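Glyoxalase family protein, putative (Bacillus anthracis, PDB 2QQZ) is of unknown function but belongs to the glyoxalase/bleomycin resistance/dioxygenase superfamily, whose members typically bind small molecules, often with a metal, in sheet-lined pockets. Local coordinates at residues P76-L81 and N117-M122; E25-Y30 and G49-K54; Q15-V20 and Q66-A71; V20-E25 and I60-E65. All coordinates share one frame; numbering follows the deposited sequence.

Contact 1 (P76-L81 and N117-M122). With SO4 (sulfate ion), chain D.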
loop_
_atom_site.group_PDB
_atom_site.type_symbol
_atom_site.label_atom_id
_atom_site.label_comp_id
_atom_site.label_asym_id
_atom_site.label_seq_id
_atom_site.Cartn_x
_atom_site.Cartn_y
_atom_site.Cartn_z
ATOM N N PRO A 76 -3.339 1.785 -2.448
ATOM C CA PRO A 76 -3.583 1.639 -1.023
ATOM C C PRO A 76 -5.033 2.035 -0.643
ATOM O O PRO A 76 -5.637 2.973 -1.252
ATOM C CB PRO A 76 -2.578 2.641 -0.405
ATOM C CG PRO A 76 -2.502 3.717 -1.504
ATOM C CD PRO A 76 -2.587 3.016 -2.760
ATOM N N ALA A 77 -5.543 1.351 0.395
ATOM C CA ALA A 77 -6.894 1.589 0.926
ATOM C C ALA A 77 -6.808 1.934 2.420
ATOM O O ALA A 77 -6.221 1.195 3.219
ATOM C CB ALA A 77 -7.839 0.410 0.659
ATOM N N PHE A 78 -7.341 3.112 2.742
ATOM C CA PHE A 78 -7.308 3.700 4.089
ATOM C C PHE A 78 -8.626 3.514 4.783
ATOM O O PHE A 78 -9.668 3.707 4.182
ATOM C CB PHE A 78 -6.982 5.181 4.004
ATOM C CG PHE A 78 -5.664 5.434 3.394
ATOM C CD1 PHE A 78 -4.511 5.346 4.167
ATOM C CD2 PHE A 78 -5.551 5.730 2.056
ATOM C CE1 PHE A 78 -3.259 5.580 3.597
ATOM C CE2 PHE A 78 -4.290 5.936 1.484
ATOM C CZ PHE A 78 -3.157 5.865 2.254
ATOM N N TYR A 79 -8.558 3.099 6.043
ATOM C CA TYR A 79 -9.749 2.941 6.878
ATOM C C TYR A 79 -10.088 4.317 7.447
ATOM O O TYR A 79 -9.178 5.036 7.981
ATOM C CB TYR A 79 -9.545 1.908 8.005
ATOM C CG TYR A 79 -10.894 1.489 8.600
ATOM C CD1 TYR A 79 -11.566 0.370 8.095
ATOM C CD2 TYR A 79 -11.538 2.262 9.584
ATOM C CE1 TYR A 79 -12.802 -0.013 8.599
ATOM C CE2 TYR A 79 -12.825 1.885 10.087
ATOM C CZ TYR A 79 -13.416 0.732 9.579
ATOM O OH TYR A 79 -14.646 0.302 9.998
ATOM N N VAL A 80 -11.378 4.675 7.324
ATOM C CA VAL A 80 -11.936 5.986 7.726
ATOM C C VAL A 80 -13.089 5.858 8.771
ATOM O O VAL A 80 -14.025 5.093 8.568
ATOM C CB VAL A 80 -12.390 6.779 6.438
ATOM C CG1 VAL A 80 -13.122 8.001 6.773
ATOM C CG2 VAL A 80 -11.154 7.113 5.523
ATOM N N LEU A 81 -13.020 6.586 9.898
ATOM C CA LEU A 81 -14.178 6.731 10.783
ATOM C C LEU A 81 -15.167 7.721 10.193
ATOM O O LEU A 81 -14.744 8.795 9.724
ATOM C CB LEU A 81 -13.725 7.291 12.109
ATOM C CG LEU A 81 -13.264 6.322 13.171
ATOM C CD1 LEU A 81 -12.870 7.120 14.486
ATOM C CD2 LEU A 81 -14.403 5.346 13.476
ATOM N N ASN A 117 -2.682 9.308 -9.034
ATOM C CA ASN A 117 -2.725 8.017 -8.280
ATOM C C ASN A 117 -4.106 7.820 -7.625
ATOM O O ASN A 117 -4.651 8.769 -7.024
ATOM C CB ASN A 117 -1.675 7.959 -7.152
ATOM C CG ASN A 117 -0.272 8.129 -7.654
ATOM O OD1 ASN A 117 0.216 7.325 -8.455
ATOM N ND2 ASN A 117 0.403 9.159 -7.160
ATOM N N ARG A 118 -4.666 6.631 -7.806
ATOM C CA ARG A 118 -5.893 6.205 -7.096
ATOM C C ARG A 118 -5.610 5.915 -5.613
ATOM O O ARG A 118 -4.620 5.239 -5.260
ATOM C CB ARG A 118 -6.448 4.966 -7.734
ATOM C CG ARG A 118 -7.660 4.357 -7.012
ATOM C CD ARG A 118 -8.475 3.505 -8.047
ATOM N NE ARG A 118 -9.320 4.397 -8.864
ATOM C CZ ARG A 118 -10.336 3.993 -9.638
ATOM N NH1 ARG A 118 -10.633 2.696 -9.749
ATOM N NH2 ARG A 118 -11.020 4.881 -10.347
ATOM N N ILE A 119 -6.503 6.401 -4.763
ATOM C CA ILE A 119 -6.485 6.159 -3.310
ATOM C C ILE A 119 -7.927 5.726 -3.005
ATOM O O ILE A 119 -8.866 6.334 -3.550
ATOM C CB ILE A 119 -6.272 7.489 -2.522
ATOM C CG1 ILE A 119 -4.930 8.098 -2.903
ATOM C CG2 ILE A 119 -6.399 7.259 -0.993
ATOM C CD1 ILE A 119 -3.719 7.189 -2.610
ATOM N N GLU A 120 -8.085 4.720 -2.143
ATOM C CA GLU A 120 -9.393 4.264 -1.706
ATOM C C GLU A 120 -9.591 4.552 -0.225
ATOM O O GLU A 120 -8.631 4.472 0.581
ATOM C CB GLU A 120 -9.475 2.776 -1.930
ATOM C CG GLU A 120 -10.786 2.131 -1.307
ATOM C CD GLU A 120 -10.763 0.637 -1.451
ATOM O OE1 GLU A 120 -9.971 0.140 -2.315
ATOM O OE2 GLU A 120 -11.503 -0.044 -0.680
ATOM N N PHE A 121 -10.798 4.992 0.121
ATOM C CA PHE A 121 -11.251 5.161 1.493
ATOM C C PHE A 121 -12.408 4.212 1.763
ATOM O O PHE A 121 -13.331 4.067 0.914
ATOM C CB PHE A 121 -11.622 6.611 1.708
ATOM C CG PHE A 121 -10.467 7.556 1.479
ATOM C CD1 PHE A 121 -9.403 7.615 2.385
ATOM C CD2 PHE A 121 -10.418 8.351 0.347
ATOM C CE1 PHE A 121 -8.346 8.488 2.192
ATOM C CE2 PHE A 121 -9.355 9.191 0.147
ATOM C CZ PHE A 121 -8.322 9.257 1.073
HETATM N N MSE A 122 -12.357 3.515 2.913
HETATM C CA MSE A 122 -13.402 2.560 3.267
HETATM C C MSE A 122 -13.748 2.545 4.764
HETATM O O MSE A 122 -12.915 2.880 5.569
HETATM C CB MSE A 122 -12.950 1.155 2.932
HETATM C CG MSE A 122 -11.623 0.792 3.586
HETATM SE SE MSE A 122 -11.446 -1.142 3.294
HETATM C CE MSE A 122 -12.494 -1.777 4.865
HETATM S S SO4 D . -12.592 2.256 -12.981
HETATM O O1 SO4 D . -12.998 2.810 -11.707
HETATM O O2 SO4 D . -12.316 0.835 -12.906
HETATM O O3 SO4 D . -13.713 2.525 -13.881
HETATM O O4 SO4 D . -11.434 2.928 -13.516
#
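Residues 76-80 and 118-122 run side by side in the same direction, their short axes inclined by 29°, with Ala77, Phe78 and Tyr79 paired with Glu120, Phe121 and Met122. Phe78 uses both its N and its O: N donates to Glu120 O (2.9 Å, 175°) and O accepts from Met122 N, flanking its partner Phe121. Glu120 N to Pro76 O and Val80 N to Met122 O continue the pattern at both ends.

On the face carrying Ala77 and Tyr79, Glu120 has CG anti to its backbone N (chi1 172°), and the extended chain lays its carboxylate alongside the methyl of Ala77, CD to CB 3.6 Å. Met122, a selenomethionine, crosses Tyr79 at about a right angle, its CE 4.0 Å from CD1, while its backbone O lies over one face of that ring. On the other face Phe78 turns an edge to Ile119, CE2 to CG2 3.5 Å. The Phe121 ring, tilted against that of Phe78, meets Val80 through CD1, 3.6 Å from CG2. Arg118 leads away, and NH1 and NH2 share O1 of a sulfate, probably from the crystallisation liquor, at the guanidinium edge, NH1 to O1 being 3.1 Å.

The first and last of the sheet's four strands along the chain are neighbours (order 1-4-3-2, the glyoxalase-family topology); 76-80, at the edge within the chain, pairs antiparallel with a strand of the second subunit. OE1 of the buried Glu120 is hydrogen-bonded to His75 NE2, which would be expected to ease the cost of burying a charge.

Contact 2 (E25-Y30 and G49-K54). With SO4 (sulfate ion), chain C.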
loop_
_atom_site.group_PDB
_atom_site.type_symbol
_atom_site.label_atom_id
_atom_site.label_comp_id
_atom_site.label_asym_id
_atom_site.label_seq_id
_atom_site.Cartn_x
_atom_site.Cartn_y
_atom_site.Cartn_z
ATOM N N GLU A 25 2.122 20.387 -3.918
ATOM C CA GLU A 25 0.855 19.723 -4.279
ATOM C C GLU A 25 0.534 18.517 -3.398
ATOM O O GLU A 25 -0.619 18.288 -3.043
ATOM C CB GLU A 25 0.865 19.303 -5.744
ATOM C CG GLU A 25 0.427 20.384 -6.653
ATOM C CD GLU A 25 0.112 19.856 -8.038
ATOM O OE1 GLU A 25 -1.065 19.977 -8.473
ATOM O OE2 GLU A 25 1.038 19.296 -8.679
ATOM N N ALA A 26 1.548 17.752 -3.023
ATOM C CA ALA A 26 1.350 16.598 -2.149
ATOM C C ALA A 26 0.872 17.045 -0.744
ATOM O O ALA A 26 -0.082 16.456 -0.174
ATOM C CB ALA A 26 2.652 15.787 -2.043
ATOM N N ARG A 27 1.524 18.087 -0.193
ATOM C CA ARG A 27 1.129 18.640 1.101
ATOM C C ARG A 27 -0.268 19.233 1.010
ATOM O O ARG A 27 -1.075 19.031 1.918
ATOM C CB ARG A 27 2.160 19.660 1.640
ATOM C CG ARG A 27 3.528 19.026 1.787
ATOM C CD ARG A 27 4.547 19.760 2.602
ATOM N NE ARG A 27 5.544 20.432 1.805
ATOM C CZ ARG A 27 6.853 20.166 1.779
ATOM N NH1 ARG A 27 7.613 20.921 1.006
ATOM N NH2 ARG A 27 7.407 19.191 2.509
ATOM N N ALA A 28 -0.572 19.939 -0.083
ATOM C CA ALA A 28 -1.911 20.487 -0.242
ATOM C C ALA A 28 -2.995 19.382 -0.213
ATOM O O ALA A 28 -4.070 19.568 0.388
ATOM C CB ALA A 28 -2.010 21.375 -1.508
ATOM N N PHE A 29 -2.715 18.223 -0.809
ATOM C CA PHE A 29 -3.721 17.198 -0.891
ATOM C C PHE A 29 -3.696 16.235 0.309
ATOM O O PHE A 29 -4.698 16.142 1.052
ATOM C CB PHE A 29 -3.613 16.426 -2.208
ATOM C CG PHE A 29 -4.618 15.307 -2.333
ATOM C CD1 PHE A 29 -5.914 15.559 -2.836
ATOM C CD2 PHE A 29 -4.268 14.014 -1.960
ATOM C CE1 PHE A 29 -6.826 14.512 -2.978
ATOM C CE2 PHE A 29 -5.175 12.961 -2.105
ATOM C CZ PHE A 29 -6.458 13.234 -2.609
ATOM N N TYR A 30 -2.558 15.575 0.537
ATOM C CA TYR A 30 -2.462 14.591 1.604
ATOM C C TYR A 30 -2.584 15.198 2.991
ATOM O O TYR A 30 -3.184 14.589 3.909
ATOM C CB TYR A 30 -1.167 13.758 1.460
ATOM C CG TYR A 30 -1.256 12.776 0.338
ATOM C CD1 TYR A 30 -1.961 11.562 0.482
ATOM C CD2 TYR A 30 -0.648 13.055 -0.889
ATOM C CE1 TYR A 30 -2.063 10.661 -0.580
ATOM C CE2 TYR A 30 -0.756 12.164 -1.968
ATOM C CZ TYR A 30 -1.474 10.964 -1.801
ATOM O OH TYR A 30 -1.561 10.044 -2.840
ATOM N N GLY A 49 13.911 14.307 -1.947
ATOM C CA GLY A 49 12.617 14.940 -2.189
ATOM C C GLY A 49 11.434 14.138 -1.669
ATOM O O GLY A 49 11.613 13.024 -1.193
ATOM N N GLY A 50 10.217 14.673 -1.775
ATOM C CA GLY A 50 9.033 13.910 -1.445
ATOM C C GLY A 50 8.654 14.245 -0.017
ATOM O O GLY A 50 9.299 15.083 0.616
ATOM N N CYS A 51 7.589 13.635 0.479
ATOM C CA CYS A 51 7.113 13.852 1.828
ATOM C C CYS A 51 6.426 12.637 2.404
ATOM O O CYS A 51 6.017 11.732 1.669
ATOM C CB CYS A 51 6.244 15.104 1.956
ATOM S SG CYS A 51 5.475 15.723 0.500
ATOM N N TRP A 52 6.320 12.626 3.741
ATOM C CA TRP A 52 5.757 11.523 4.504
ATOM C C TRP A 52 4.592 12.047 5.306
ATOM O O TRP A 52 4.652 13.161 5.817
ATOM C CB TRP A 52 6.803 10.977 5.482
ATOM C CG TRP A 52 7.942 10.202 4.804
ATOM C CD1 TRP A 52 8.225 10.166 3.468
ATOM C CD2 TRP A 52 8.918 9.350 5.450
ATOM N NE1 TRP A 52 9.297 9.337 3.222
ATOM C CE2 TRP A 52 9.782 8.856 4.419
ATOM C CE3 TRP A 52 9.183 9.006 6.806
ATOM C CZ2 TRP A 52 10.888 7.990 4.685
ATOM C CZ3 TRP A 52 10.267 8.135 7.079
ATOM C CH2 TRP A 52 11.102 7.639 6.018
ATOM N N PHE A 53 3.547 11.232 5.427
ATOM C CA PHE A 53 2.343 11.637 6.162
ATOM C C PHE A 53 1.971 10.471 7.056
ATOM O O PHE A 53 2.197 9.334 6.687
ATOM C CB PHE A 53 1.187 12.043 5.243
ATOM C CG PHE A 53 1.530 13.175 4.340
ATOM C CD1 PHE A 53 1.288 14.485 4.729
ATOM C CD2 PHE A 53 2.158 12.936 3.114
ATOM C CE1 PHE A 53 1.648 15.545 3.913
ATOM C CE2 PHE A 53 2.538 13.989 2.284
ATOM C CZ PHE A 53 2.275 15.291 2.681
ATOM N N LYS A 54 1.490 10.775 8.259
ATOM C CA LYS A 54 1.052 9.779 9.225
ATOM C C LYS A 54 -0.409 9.371 8.993
ATOM O O LYS A 54 -1.244 10.239 8.801
ATOM C CB LYS A 54 1.168 10.433 10.613
ATOM C CG LYS A 54 0.850 9.515 11.764
ATOM C CD LYS A 54 0.796 10.264 13.110
ATOM C CE LYS A 54 0.057 9.390 14.110
ATOM N NZ LYS A 54 0.899 8.181 14.385
HETATM S S SO4 C . 11.890 7.853 0.353
HETATM O O1 SO4 C . 11.038 7.746 1.551
HETATM O O2 SO4 C . 12.924 8.906 0.463
HETATM O O3 SO4 C . 10.995 8.190 -0.765
HETATM O O4 SO4 C . 12.577 6.585 0.139
#
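Phe53 leaves strand 51-54 toward Tyr30 and Arg27 of the helix, which runs nearly along the strand, 9.5 Å away between axes and 11° from parallel. With CG anti to its own carbonyl carbon (chi1 -59°), the bond beyond CB carries the ring against the helix. CG comes 4.0 Å from Tyr30 CB, which stands over the ring in a CH-pi contact, 3.7 Å from the centroid and 9° off the normal, shifted slightly toward CD2 and CE2. At the tip, CZ reaches Arg27 CA at 3.9 Å and comes near Ala26 O, already engaged by Tyr30 N. The Tyr30 and Phe53 rings are slid apart and hardly overlap.

Two residues earlier, Cys51 SG rests on Ala26 CB at 3.8 Å and on Arg27 CG at 4.0 Å. Arg27 continues past them to a salt bridge with Glu38, and Tyr30 OH is hydrogen-bonded to Asp113. On the other side of the strand, Trp52 NE1 donates to O1 of a second, probably crystallisation-derived sulfate that Lys41 and Arg48 also hold.

Helix and sheet of the glyoxalase-type module therefore meet mainly through carbon and sulfur, while Arg27 and Tyr30 find polar partners beyond the interface.

Contact 3 (Q15-V20 and Q66-A71)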
loop_
_atom_site.group_PDB
_atom_site.type_symbol
_atom_site.label_atom_id
_atom_site.label_comp_id
_atom_site.label_asym_id
_atom_site.label_seq_id
_atom_site.Cartn_x
_atom_site.Cartn_y
_atom_site.Cartn_z
ATOM N N GLN A 15 4.525 3.284 -0.326
ATOM C CA GLN A 15 5.229 4.289 -1.070
ATOM C C GLN A 15 4.404 4.599 -2.320
ATOM O O GLN A 15 4.158 3.717 -3.126
ATOM C CB GLN A 15 6.650 3.814 -1.409
ATOM C CG GLN A 15 7.243 4.815 -2.412
ATOM C CD GLN A 15 8.623 5.212 -2.095
ATOM O OE1 GLN A 15 8.906 5.710 -1.009
ATOM N NE2 GLN A 15 9.511 4.995 -3.032
ATOM N N VAL A 16 3.967 5.852 -2.468
ATOM C CA VAL A 16 3.178 6.353 -3.630
ATOM C C VAL A 16 4.108 7.251 -4.460
ATOM O O VAL A 16 4.836 8.069 -3.902
ATOM C CB VAL A 16 1.992 7.177 -3.098
ATOM C CG1 VAL A 16 1.220 7.925 -4.202
ATOM C CG2 VAL A 16 1.050 6.262 -2.284
ATOM N N ALA A 17 4.129 7.067 -5.773
ATOM C CA ALA A 17 5.103 7.805 -6.585
ATOM C C ALA A 17 4.480 9.134 -7.021
ATOM O O ALA A 17 3.239 9.267 -7.044
ATOM C CB ALA A 17 5.528 6.981 -7.746
ATOM N N ALA A 18 5.337 10.085 -7.379
ATOM C CA ALA A 18 4.937 11.415 -7.790
ATOM C C ALA A 18 6.089 12.016 -8.564
ATOM O O ALA A 18 7.242 11.543 -8.466
ATOM C CB ALA A 18 4.615 12.249 -6.559
ATOM N N PRO A 19 5.809 13.045 -9.368
ATOM C CA PRO A 19 6.942 13.616 -10.085
ATOM C C PRO A 19 7.889 14.509 -9.265
ATOM O O PRO A 19 7.533 15.000 -8.184
ATOM C CB PRO A 19 6.277 14.448 -11.191
ATOM C CG PRO A 19 4.891 14.750 -10.700
ATOM C CD PRO A 19 4.518 13.663 -9.724
ATOM N N VAL A 20 9.052 14.802 -9.850
ATOM C CA VAL A 20 9.965 15.767 -9.207
ATOM C C VAL A 20 9.201 17.082 -8.998
ATOM O O VAL A 20 8.447 17.494 -9.873
ATOM C CB VAL A 20 11.175 15.989 -10.122
ATOM C CG1 VAL A 20 12.173 16.924 -9.511
ATOM C CG2 VAL A 20 11.829 14.642 -10.432
ATOM N N GLN A 66 11.457 10.514 -11.421
ATOM C CA GLN A 66 11.621 11.154 -12.656
ATOM C C GLN A 66 10.814 10.452 -13.758
ATOM O O GLN A 66 10.281 11.123 -14.658
ATOM C CB GLN A 66 13.098 11.096 -13.001
ATOM C CG GLN A 66 13.435 11.667 -14.218
ATOM C CD GLN A 66 14.871 11.333 -14.565
ATOM O OE1 GLN A 66 15.502 10.455 -13.951
ATOM N NE2 GLN A 66 15.389 12.022 -15.533
ATOM N N ASN A 67 10.706 9.126 -13.650
ATOM C CA ASN A 67 9.921 8.340 -14.622
ATOM C C ASN A 67 8.544 8.006 -14.042
ATOM O O ASN A 67 8.051 6.929 -14.193
ATOM C CB ASN A 67 10.668 7.089 -15.029
ATOM C CG ASN A 67 11.876 7.392 -15.889
ATOM O OD1 ASN A 67 12.972 6.863 -15.635
ATOM N ND2 ASN A 67 11.701 8.261 -16.892
ATOM N N PHE A 68 7.941 8.956 -13.345
ATOM C CA PHE A 68 6.639 8.740 -12.753
ATOM C C PHE A 68 5.529 8.264 -13.757
ATOM O O PHE A 68 5.319 8.864 -14.842
ATOM C CB PHE A 68 6.181 10.010 -12.050
ATOM C CG PHE A 68 4.761 9.950 -11.552
ATOM C CD1 PHE A 68 4.389 9.049 -10.588
ATOM C CD2 PHE A 68 3.798 10.859 -12.043
ATOM C CE1 PHE A 68 3.067 8.984 -10.113
ATOM C CE2 PHE A 68 2.486 10.804 -11.611
ATOM C CZ PHE A 68 2.118 9.917 -10.609
ATOM N N ASN A 69 4.828 7.207 -13.356
ATOM C CA ASN A 69 3.627 6.767 -14.083
ATOM C C ASN A 69 2.476 6.636 -13.055
ATOM O O ASN A 69 2.586 5.864 -12.129
ATOM C CB ASN A 69 3.919 5.421 -14.740
ATOM C CG ASN A 69 2.900 5.042 -15.787
ATOM O OD1 ASN A 69 2.083 5.870 -16.247
ATOM N ND2 ASN A 69 2.958 3.792 -16.210
ATOM N N PRO A 70 1.382 7.406 -13.184
ATOM C CA PRO A 70 0.442 7.315 -12.011
ATOM C C PRO A 70 -0.156 5.890 -11.868
ATOM O O PRO A 70 -0.303 5.159 -12.893
ATOM C CB PRO A 70 -0.647 8.365 -12.300
ATOM C CG PRO A 70 -0.350 8.962 -13.715
ATOM C CD PRO A 70 0.927 8.322 -14.269
ATOM N N ALA A 71 -0.471 5.485 -10.649
ATOM C CA ALA A 71 -1.020 4.138 -10.391
ATOM C C ALA A 71 -2.550 4.362 -10.327
ATOM O O ALA A 71 -3.109 4.758 -9.272
ATOM C CB ALA A 71 -0.491 3.576 -9.060
#
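Phe68 is driven against residues 17-19, at the C-terminal part of strand 8-18, and its ring takes nearly all of the close contact with Ala17, Ala18 and Pro19. Its CG stands anti to the backbone N (chi1 173°), which lays the ring between the strand and the following part of its own loop. One face receives Ala18 CA, 3.9 Å from the centroid, and Pro19 CD at 4.1 Å, both as CH-pi contacts. The opposite face is backed by Pro70 N from the same loop, so the ring is sandwiched between strand and loop. Along the rim, CD1 meets Ala17 CB at 3.7 Å, and CE1 comes within 3.1 Å of Ala17 O, a tight approach made obliquely to the ring.

The loop 66-71 belongs to the connection that leaves strand 58-64 of one four-stranded sheet and enters strand 76-80 of the other, the link between the two similar sheets of the glyoxalase-type fold. Asn117 links loop and strand: OD1 accepts from Ala71 N, and ND2 donates to Ala17 O. Phe115 packs on both Pro19 and Phe68, enlarging the apolar patch.

Toward Val20 the packing thins. The branch CG2 of Val20, anti to its carbonyl carbon, is 4.1 Å from Gln66 CA, and the carboxamide of Gln66 extends away from the strand. Both residues are exposed and touch crystal neighbours, in contrast to Ala17 and Ala18, which are buried. Ala17 also packs on Ala74 of the second subunit.

Contact 4 (V20-E25 and I60-E65)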
loop_
_atom_site.group_PDB
_atom_site.type_symbol
_atom_site.label_atom_id
_atom_site.label_comp_id
_atom_site.label_asym_id
_atom_site.label_seq_id
_atom_site.Cartn_x
_atom_site.Cartn_y
_atom_site.Cartn_z
ATOM N N VAL A 20 9.052 14.802 -9.850
ATOM C CA VAL A 20 9.965 15.767 -9.207
ATOM C C VAL A 20 9.201 17.082 -8.998
ATOM O O VAL A 20 8.447 17.494 -9.873
ATOM C CB VAL A 20 11.175 15.989 -10.122
ATOM C CG1 VAL A 20 12.173 16.924 -9.511
ATOM C CG2 VAL A 20 11.829 14.642 -10.432
ATOM N N GLY A 21 9.407 17.749 -7.867
ATOM C CA GLY A 21 8.738 19.021 -7.585
ATOM C C GLY A 21 7.362 18.875 -6.966
ATOM O O GLY A 21 6.663 19.853 -6.805
ATOM N N CYS A 22 6.979 17.669 -6.570
ATOM C CA CYS A 22 5.588 17.389 -6.164
ATOM C C CYS A 22 5.209 17.906 -4.766
ATOM O O CYS A 22 4.012 17.853 -4.411
ATOM C CB CYS A 22 5.342 15.868 -6.141
ATOM S SG CYS A 22 6.423 15.055 -4.883
ATOM N N GLU A 23 6.198 18.359 -3.971
ATOM C CA GLU A 23 6.008 18.494 -2.518
ATOM C C GLU A 23 4.880 19.436 -2.151
ATOM O O GLU A 23 4.113 19.149 -1.235
ATOM C CB GLU A 23 7.315 18.904 -1.825
ATOM C CG GLU A 23 8.430 17.850 -1.854
ATOM C CD GLU A 23 9.273 17.843 -3.131
ATOM O OE1 GLU A 23 8.994 18.625 -4.065
ATOM O OE2 GLU A 23 10.218 17.030 -3.200
ATOM N N GLU A 24 4.770 20.564 -2.849
ATOM C CA GLU A 24 3.734 21.547 -2.521
ATOM C C GLU A 24 2.330 20.938 -2.724
ATOM O O GLU A 24 1.476 20.955 -1.806
ATOM C CB GLU A 24 3.877 22.767 -3.413
ATOM C CG GLU A 24 3.932 24.086 -2.705
ATOM C CD GLU A 24 4.142 25.218 -3.709
ATOM O OE1 GLU A 24 3.665 25.056 -4.868
ATOM O OE2 GLU A 24 4.794 26.251 -3.367
ATOM N N GLU A 25 2.122 20.387 -3.918
ATOM C CA GLU A 25 0.855 19.723 -4.279
ATOM C C GLU A 25 0.534 18.517 -3.398
ATOM O O GLU A 25 -0.619 18.288 -3.043
ATOM C CB GLU A 25 0.865 19.303 -5.744
ATOM C CG GLU A 25 0.427 20.384 -6.653
ATOM C CD GLU A 25 0.112 19.856 -8.038
ATOM O OE1 GLU A 25 -1.065 19.977 -8.473
ATOM O OE2 GLU A 25 1.038 19.296 -8.679
ATOM N N ILE A 60 2.255 7.101 4.861
ATOM C CA ILE A 60 2.273 7.086 3.406
ATOM C C ILE A 60 3.506 7.908 3.023
ATOM O O ILE A 60 3.694 8.980 3.561
ATOM C CB ILE A 60 0.926 7.622 2.769
ATOM C CG1 ILE A 60 0.967 7.470 1.236
ATOM C CG2 ILE A 60 0.647 9.082 3.145
ATOM C CD1 ILE A 60 -0.293 7.917 0.553
ATOM N N HIS A 61 4.363 7.377 2.148
ATOM C CA HIS A 61 5.560 8.048 1.764
ATOM C C HIS A 61 5.355 8.445 0.292
ATOM O O HIS A 61 5.176 7.600 -0.584
ATOM C CB HIS A 61 6.832 7.184 1.885
ATOM C CG HIS A 61 7.149 6.739 3.274
ATOM N ND1 HIS A 61 8.318 6.072 3.579
ATOM C CD2 HIS A 61 6.537 6.991 4.460
ATOM C CE1 HIS A 61 8.347 5.832 4.878
ATOM N NE2 HIS A 61 7.291 6.396 5.438
ATOM N N ILE A 62 5.374 9.744 0.029
ATOM C CA ILE A 62 5.295 10.233 -1.373
ATOM C C ILE A 62 6.729 10.350 -1.847
ATOM O O ILE A 62 7.501 11.204 -1.350
ATOM C CB ILE A 62 4.547 11.586 -1.474
ATOM C CG1 ILE A 62 3.172 11.547 -0.749
ATOM C CG2 ILE A 62 4.469 11.984 -2.941
ATOM C CD1 ILE A 62 2.293 10.356 -1.283
ATOM N N GLY A 63 7.105 9.477 -2.794
ATOM C CA GLY A 63 8.461 9.408 -3.303
ATOM C C GLY A 63 8.519 9.926 -4.731
ATOM O O GLY A 63 7.670 9.581 -5.600
ATOM N N VAL A 64 9.537 10.740 -4.973
ATOM C CA VAL A 64 9.750 11.448 -6.230
ATOM C C VAL A 64 10.263 10.449 -7.264
ATOM O O VAL A 64 11.171 9.630 -6.961
ATOM C CB VAL A 64 10.763 12.615 -6.032
ATOM C CG1 VAL A 64 11.450 12.922 -7.305
ATOM C CG2 VAL A 64 10.036 13.842 -5.599
ATOM N N GLU A 65 9.684 10.507 -8.480
ATOM C CA GLU A 65 10.142 9.655 -9.576
ATOM C C GLU A 65 10.258 10.447 -10.867
ATOM O O GLU A 65 9.271 11.011 -11.379
ATOM C CB GLU A 65 9.193 8.457 -9.760
ATOM C CG GLU A 65 9.143 7.488 -8.563
ATOM C CD GLU A 65 10.458 6.711 -8.293
ATOM O OE1 GLU A 65 11.402 6.775 -9.119
ATOM O OE2 GLU A 65 10.539 6.012 -7.243
HETATM O O HOH W 1 9.037 13.721 -12.625
#
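Val64 is the bump that meets Val20 and Cys22 where the chain, leaving strand 8-18 of the beta-alpha-beta-beta-beta motif of glyoxalase-like folds, turns into helix 23-33. The touching parts of the two segments run nearly opposite ways, 164° apart. The two methyls of Val64 divide the work. CG1 presses on Val20, 3.6 Å from its CG2 and 3.7 Å from its CA, so it meets backbone as well as branch. CG2 points to the other side and settles in a shallow hollow formed by Cys22 SG, at 3.9 Å, and Glu23 OE2, at 4.0 Å.

Cys22 is in turn the bump: with chi1 at 63°, its sulfur lies between its backbone N and carbonyl carbon and dips toward the strand, into the notch between Val64 CG2 and Ile62 CG2, the latter 4.1 Å away. Glu23 folds back at chi2, bringing its carboxylate across Val64 at about a right angle; OE2 accepts a hydrogen bond from Gly50 N while lying beside the methyl. Phe115 packs against Cys22 as well. At the solvent-facing end, where Val20 N and Glu65 O stand too far apart to bond directly, a water accepts from Val20 N and donates to Glu65 O, each at 3.0 Å.

Three of the contacts are nested along the chain: contact 2 lies inside the loop closed by contact 4, which lies inside that closed by contact 3. All three reach one four-stranded sheet. Contacts 2 and 4 have centres about 6 Å apart and share helix 23-33, contacts 3 and 4 lie about 8 Å apart, and contacts 2 and 3 about 13 Å. Contact 1 follows later in the chain, in the second sheet, with its centre about 16 to 18 Å from the others. Packing of Ile119 on Tyr30 and of Phe78 on Ile60 joins the halves. Strands pair with the second subunit at contacts 1 and 3, so the sheets run on across the interface, whereas contacts 2 and 4 meet it by packing.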